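Local coordinates for uncharacterized protein PF1083 (Pyrococcus furiosus, PDB 3NRN) that binds adenosine monophosphate and is probably an oxidoreductase of the flavin-containing amine oxidase family, its substrate and reaction unknown, at residues Ala155-Leu160 and Met316-Leu321; Pro181-Gly186 and Gly296-Ser301. One frame throughout, in Å; residues are numbered along the deposited sequence.

Overall arrangement
Both contacts meet at one mixed sheet, with their centres about 16 Å apart. Contact 1 sets the turn after helix 142-156 against the end of strand 312-320; contact 2 sets strand 182-184, the middle strand of a small antiparallel sheet, against the end of strand 296-298. Strands 296-298 and 312-320 are antiparallel neighbours, probably joined by backbone hydrogen bonds from Asn-298 N to Met-316 O and from His-318 N to Gly-296 O. Along the chain the order is 155-160, 181-186, 296-301, 316-321, so the pair of contact 2 lies within the span of contact 1. The mixed sheet thus meets a helical region at one place and the strand of a second sheet at the other.

Contact 1. Residues Ala155-Leu160 and Met316-Leu321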
loop_
_atom_site.group_PDB
_atom_site.type_symbol
_atom_site.label_atom_id
_atom_site.label_comp_id
_atom_site.label_asym_id
_atom_site.label_seq_id
_atom_site.Cartn_x
_atom_site.Cartn_y
_atom_site.Cartn_z
ATOM N N ALA A 155 7.690 -4.966 1.579
ATOM C CA ALA A 155 7.169 -4.035 0.586
ATOM C C ALA A 155 6.331 -4.647 -0.530
ATOM O O ALA A 155 5.398 -4.003 -1.018
ATOM C CB ALA A 155 8.323 -3.211 -0.023
ATOM N N ASP A 156 6.632 -5.883 -0.926
ATOM C CA ASP A 156 5.903 -6.501 -2.032
ATOM C C ASP A 156 5.279 -7.873 -1.767
ATOM O O ASP A 156 4.695 -8.467 -2.670
ATOM C CB ASP A 156 6.825 -6.605 -3.256
ATOM C CG ASP A 156 7.596 -5.315 -3.522
ATOM O OD1 ASP A 156 6.960 -4.241 -3.608
ATOM O OD2 ASP A 156 8.841 -5.373 -3.646
ATOM N N SER A 157 5.410 -8.377 -0.544
ATOM C CA SER A 157 4.852 -9.677 -0.194
ATOM C C SER A 157 5.307 -10.830 -1.087
ATOM O O SER A 157 4.546 -11.762 -1.326
ATOM C CB SER A 157 3.323 -9.616 -0.198
ATOM O OG SER A 157 2.849 -8.994 0.980
ATOM N N VAL A 158 6.535 -10.760 -1.586
ATOM C CA VAL A 158 7.082 -11.821 -2.429
ATOM C C VAL A 158 8.548 -12.013 -2.077
ATOM O O VAL A 158 9.117 -11.234 -1.308
ATOM C CB VAL A 158 6.994 -11.489 -3.938
ATOM C CG1 VAL A 158 5.546 -11.268 -4.343
ATOM C CG2 VAL A 158 7.834 -10.269 -4.256
ATOM N N SER A 159 9.147 -13.062 -2.625
ATOM C CA SER A 159 10.555 -13.341 -2.389
ATOM C C SER A 159 11.349 -12.528 -3.395
ATOM O O SER A 159 10.829 -12.150 -4.449
ATOM C CB SER A 159 10.852 -14.830 -2.576
ATOM O OG SER A 159 10.224 -15.593 -1.561
ATOM N N LEU A 160 12.607 -12.262 -3.068
ATOM C CA LEU A 160 13.471 -11.484 -3.942
ATOM C C LEU A 160 13.491 -12.063 -5.360
ATOM O O LEU A 160 13.474 -11.321 -6.346
ATOM C CB LEU A 160 14.882 -11.443 -3.356
ATOM C CG LEU A 160 15.791 -10.313 -3.836
ATOM C CD1 LEU A 160 15.086 -8.972 -3.693
ATOM C CD2 LEU A 160 17.068 -10.322 -3.020
HETATM N N MSE A 316 3.157 -3.838 15.306
HETATM C CA MSE A 316 2.528 -4.466 14.147
HETATM C C MSE A 316 3.613 -5.093 13.290
HETATM O O MSE A 316 4.545 -4.409 12.865
HETATM C CB MSE A 316 1.749 -3.441 13.307
HETATM C CG MSE A 316 0.417 -2.956 13.904
HETATM SE SE MSE A 316 -0.463 -1.863 12.731
HETATM C CE MSE A 316 -1.946 -1.495 13.622
ATOM N N ALA A 317 3.494 -6.394 13.047
ATOM C CA ALA A 317 4.470 -7.109 12.236
ATOM C C ALA A 317 3.807 -7.611 10.967
ATOM O O ALA A 317 2.639 -8.006 10.974
ATOM C CB ALA A 317 5.057 -8.284 13.019
ATOM N N HIS A 318 4.570 -7.608 9.883
ATOM C CA HIS A 318 4.085 -8.044 8.580
ATOM C C HIS A 318 4.799 -9.316 8.161
ATOM O O HIS A 318 6.010 -9.435 8.321
ATOM C CB HIS A 318 4.341 -6.940 7.546
ATOM C CG HIS A 318 4.042 -7.341 6.133
ATOM N ND1 HIS A 318 4.864 -8.169 5.401
ATOM C CD2 HIS A 318 3.015 -7.013 5.314
ATOM C CE1 HIS A 318 4.361 -8.331 4.191
ATOM N NE2 HIS A 318 3.238 -7.640 4.112
HETATM N N MSE A 319 4.040 -10.265 7.624
HETATM C CA MSE A 319 4.601 -11.527 7.165
HETATM C C MSE A 319 4.018 -11.847 5.796
HETATM O O MSE A 319 2.800 -11.935 5.643
HETATM C CB MSE A 319 4.252 -12.674 8.139
HETATM C CG MSE A 319 4.772 -14.068 7.708
HETATM SE SE MSE A 319 4.021 -15.534 8.545
HETATM C CE MSE A 319 2.701 -15.855 7.476
ATOM N N ALA A 320 4.884 -11.994 4.800
ATOM C CA ALA A 320 4.430 -12.369 3.467
ATOM C C ALA A 320 4.101 -13.861 3.604
ATOM O O ALA A 320 4.950 -14.653 4.020
ATOM C CB ALA A 320 5.550 -12.152 2.452
ATOM N N LEU A 321 2.876 -14.254 3.275
ATOM C CA LEU A 321 2.502 -15.659 3.424
ATOM C C LEU A 321 3.139 -16.590 2.392
ATOM O O LEU A 321 3.591 -17.686 2.730
ATOM C CB LEU A 321 0.981 -15.812 3.371
ATOM C CG LEU A 321 0.448 -17.238 3.555
ATOM C CD1 LEU A 321 0.829 -17.771 4.926
ATOM C CD2 LEU A 321 -1.060 -17.232 3.388
#
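Ser-157 and Ala-320 mark the closest backbone approach, 4.6 Å between their CA atoms, where the chain leaving helix 142-156 passes the last residue of strand 312-320. Ser-157 is the first residue beyond the helix to abandon its backbone angles, and its positive phi of 55° turns the chain past the strand. The methyl of Ala-320 packs against this turn: its CB lies 3.7 Å from Ser-157 CA and 3.8 Å from Ser-157 C, so backbone carbon rather than a side-chain tip receives it. His-318 CG is anti to the backbone N (chi1 173°), which extends the ring away from its own N; Ser-157 OG comes to the ring edge in its plane, 3.4 Å from His-318 NE2 and 3.6 Å from His-318 CE1. Trp-154, from the last part of the helix, meets the same imidazole edge-to-face, while Asn-295 OD1 accepts a hydrogen bond from Ala-320 N. The Ser-157 side chain is about 10 Å from that of Arg-38, which binds AMP. Small groups permit the close approach of turn and strand; with no pairing of the two backbones, the helix end is set on the strand mainly by the fit of a methyl against a backbone turn.

Contact 2. Residues Pro181-Gly186 and Gly296-Ser301; sequences PGLIRG and GFNEPS
Leu-183, in strand 182-184, faces the point where strand 296-298 ends and, after Glu-299, a 3-10 segment begins; its CA is 6.3 Å from that of Pro-300, and no backbone hydrogen bond joins the segments. The isobutyl group of Leu-183 makes the direct contacts. CG is anti to its own carbonyl carbon (chi1 -64°) and CD1 anti to CA (chi2 -179°), which puts CD1 at the far end of the side chain while CD2 branches off to a different target. Leu-183 CD1 packs on two successive carbonyl oxygens, 3.8 Å from Glu-299 O and 3.6 Å from Pro-300 O. Leu-183 CD2 reaches the amide nitrogen of Asn-298, ND2, at 3.8 Å, and also lies 4.0 Å from Pro-300 CA. That amide has its polar mate in Leu-54 O, to which ND2 donates, so the methyl packs against a nitrogen already hydrogen-bonded. One water bridges the backbones, donating to Pro-300 O at 2.7 Å and, weakly, to Ile-184 O. Pro-300 O thus meets both the water and a leucine methyl. Met-56 and Leu-303 also touch the Leu-183 side chain, and the carboxylate of Glu-299 turns to the backbone nitrogens of Ile-282 and Gly-283. Shortening Leu-183 to an alanine takes away CG and both methyls, and would probably leave the Asn-298 amide and the Glu-299 and Pro-300 carbonyls without their nonpolar cover on this side. This is a buried contact of a leucine from the central strand of the three-stranded antiparallel sheet with the end of strand 296-298 and the 3-10 turn after it, within the region assigned to the flavin-containing amine oxidoreductase family and away from the AMP pocket.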
loop_
_atom_site.group_PDB
_atom_site.type_symbol
_atom_site.label_atom_id
_atom_site.label_comp_id
_atom_site.label_asym_id
_atom_site.label_seq_id
_atom_site.Cartn_x
_atom_site.Cartn_y
_atom_site.Cartn_z
ATOM N N PRO A 181 9.904 5.581 5.379
ATOM C CA PRO A 181 8.500 5.681 5.781
ATOM C C PRO A 181 8.188 6.729 6.833
ATOM O O PRO A 181 9.076 7.376 7.383
ATOM C CB PRO A 181 8.200 4.279 6.287
ATOM C CG PRO A 181 9.462 3.961 7.020
ATOM C CD PRO A 181 10.548 4.438 6.052
ATOM N N GLY A 182 6.896 6.867 7.112
ATOM C CA GLY A 182 6.432 7.815 8.102
ATOM C C GLY A 182 5.125 7.332 8.688
ATOM O O GLY A 182 4.330 6.690 7.997
ATOM N N LEU A 183 4.913 7.633 9.966
ATOM C CA LEU A 183 3.700 7.249 10.676
ATOM C C LEU A 183 2.644 8.342 10.535
ATOM O O LEU A 183 2.969 9.509 10.320
ATOM C CB LEU A 183 4.008 7.021 12.156
ATOM C CG LEU A 183 4.950 5.868 12.518
ATOM C CD1 LEU A 183 5.116 5.803 14.036
ATOM C CD2 LEU A 183 4.383 4.559 12.001
ATOM N N ILE A 184 1.381 7.949 10.672
ATOM C CA ILE A 184 0.260 8.864 10.541
ATOM C C ILE A 184 -0.460 9.090 11.871
ATOM O O ILE A 184 -0.999 8.152 12.455
ATOM C CB ILE A 184 -0.786 8.308 9.556
ATOM C CG1 ILE A 184 -0.096 7.763 8.301
ATOM C CG2 ILE A 184 -1.779 9.396 9.197
ATOM C CD1 ILE A 184 -1.025 7.012 7.394
ATOM N N ARG A 185 -0.489 10.327 12.348
ATOM C CA ARG A 185 -1.190 10.592 13.600
ATOM C C ARG A 185 -2.661 10.310 13.342
ATOM O O ARG A 185 -3.218 10.744 12.320
ATOM C CB ARG A 185 -0.999 12.047 14.043
ATOM C CG ARG A 185 -1.766 12.415 15.316
ATOM C CD ARG A 185 -1.288 13.753 15.876
ATOM N NE ARG A 185 0.066 13.655 16.416
ATOM C CZ ARG A 185 0.376 12.999 17.531
ATOM N NH1 ARG A 185 -0.575 12.390 18.232
ATOM N NH2 ARG A 185 1.637 12.935 17.937
ATOM N N GLY A 186 -3.281 9.565 14.252
ATOM C CA GLY A 186 -4.682 9.225 14.095
ATOM C C GLY A 186 -4.874 7.946 13.301
ATOM O O GLY A 186 -5.998 7.482 13.127
ATOM N N GLY A 296 9.252 -7.910 8.842
ATOM C CA GLY A 296 9.601 -6.697 9.552
ATOM C C GLY A 296 8.459 -6.246 10.435
ATOM O O GLY A 296 7.367 -6.816 10.388
ATOM N N PHE A 297 8.702 -5.230 11.253
ATOM C CA PHE A 297 7.657 -4.723 12.125
ATOM C C PHE A 297 7.873 -3.254 12.448
ATOM O O PHE A 297 8.970 -2.728 12.270
ATOM C CB PHE A 297 7.582 -5.557 13.416
ATOM C CG PHE A 297 8.836 -5.517 14.257
ATOM C CD1 PHE A 297 9.073 -4.462 15.136
ATOM C CD2 PHE A 297 9.774 -6.545 14.176
ATOM C CE1 PHE A 297 10.220 -4.430 15.925
ATOM C CE2 PHE A 297 10.928 -6.524 14.961
ATOM C CZ PHE A 297 11.151 -5.461 15.839
ATOM N N ASN A 298 6.809 -2.597 12.898
ATOM C CA ASN A 298 6.871 -1.190 13.262
ATOM C C ASN A 298 6.157 -0.991 14.596
ATOM O O ASN A 298 5.655 -1.951 15.188
ATOM C CB ASN A 298 6.232 -0.322 12.160
ATOM C CG ASN A 298 4.705 -0.296 12.222
ATOM O OD1 ASN A 298 4.071 -1.238 12.686
ATOM N ND2 ASN A 298 4.114 0.790 11.734
ATOM N N GLU A 299 6.119 0.253 15.061
ATOM C CA GLU A 299 5.480 0.599 16.329
ATOM C C GLU A 299 4.704 1.902 16.119
ATOM O O GLU A 299 5.143 2.977 16.526
ATOM C CB GLU A 299 6.562 0.769 17.399
ATOM C CG GLU A 299 6.067 1.139 18.782
ATOM C CD GLU A 299 7.175 1.050 19.819
ATOM O OE1 GLU A 299 7.253 0.027 20.532
ATOM O OE2 GLU A 299 7.979 1.997 19.908
ATOM N N PRO A 300 3.520 1.809 15.493
ATOM C CA PRO A 300 2.655 2.958 15.198
ATOM C C PRO A 300 2.348 3.916 16.348
ATOM O O PRO A 300 2.204 5.119 16.127
ATOM C CB PRO A 300 1.399 2.305 14.610
ATOM C CG PRO A 300 1.364 0.971 15.274
ATOM C CD PRO A 300 2.810 0.541 15.249
ATOM N N SER A 301 2.262 3.394 17.569
ATOM C CA SER A 301 1.971 4.231 18.731
ATOM C C SER A 301 3.175 5.086 19.131
ATOM O O SER A 301 3.085 5.915 20.034
ATOM C CB SER A 301 1.553 3.360 19.917
ATOM O OG SER A 301 2.614 2.508 20.307
HETATM O O HOH W 1 1.301 7.070 14.501
#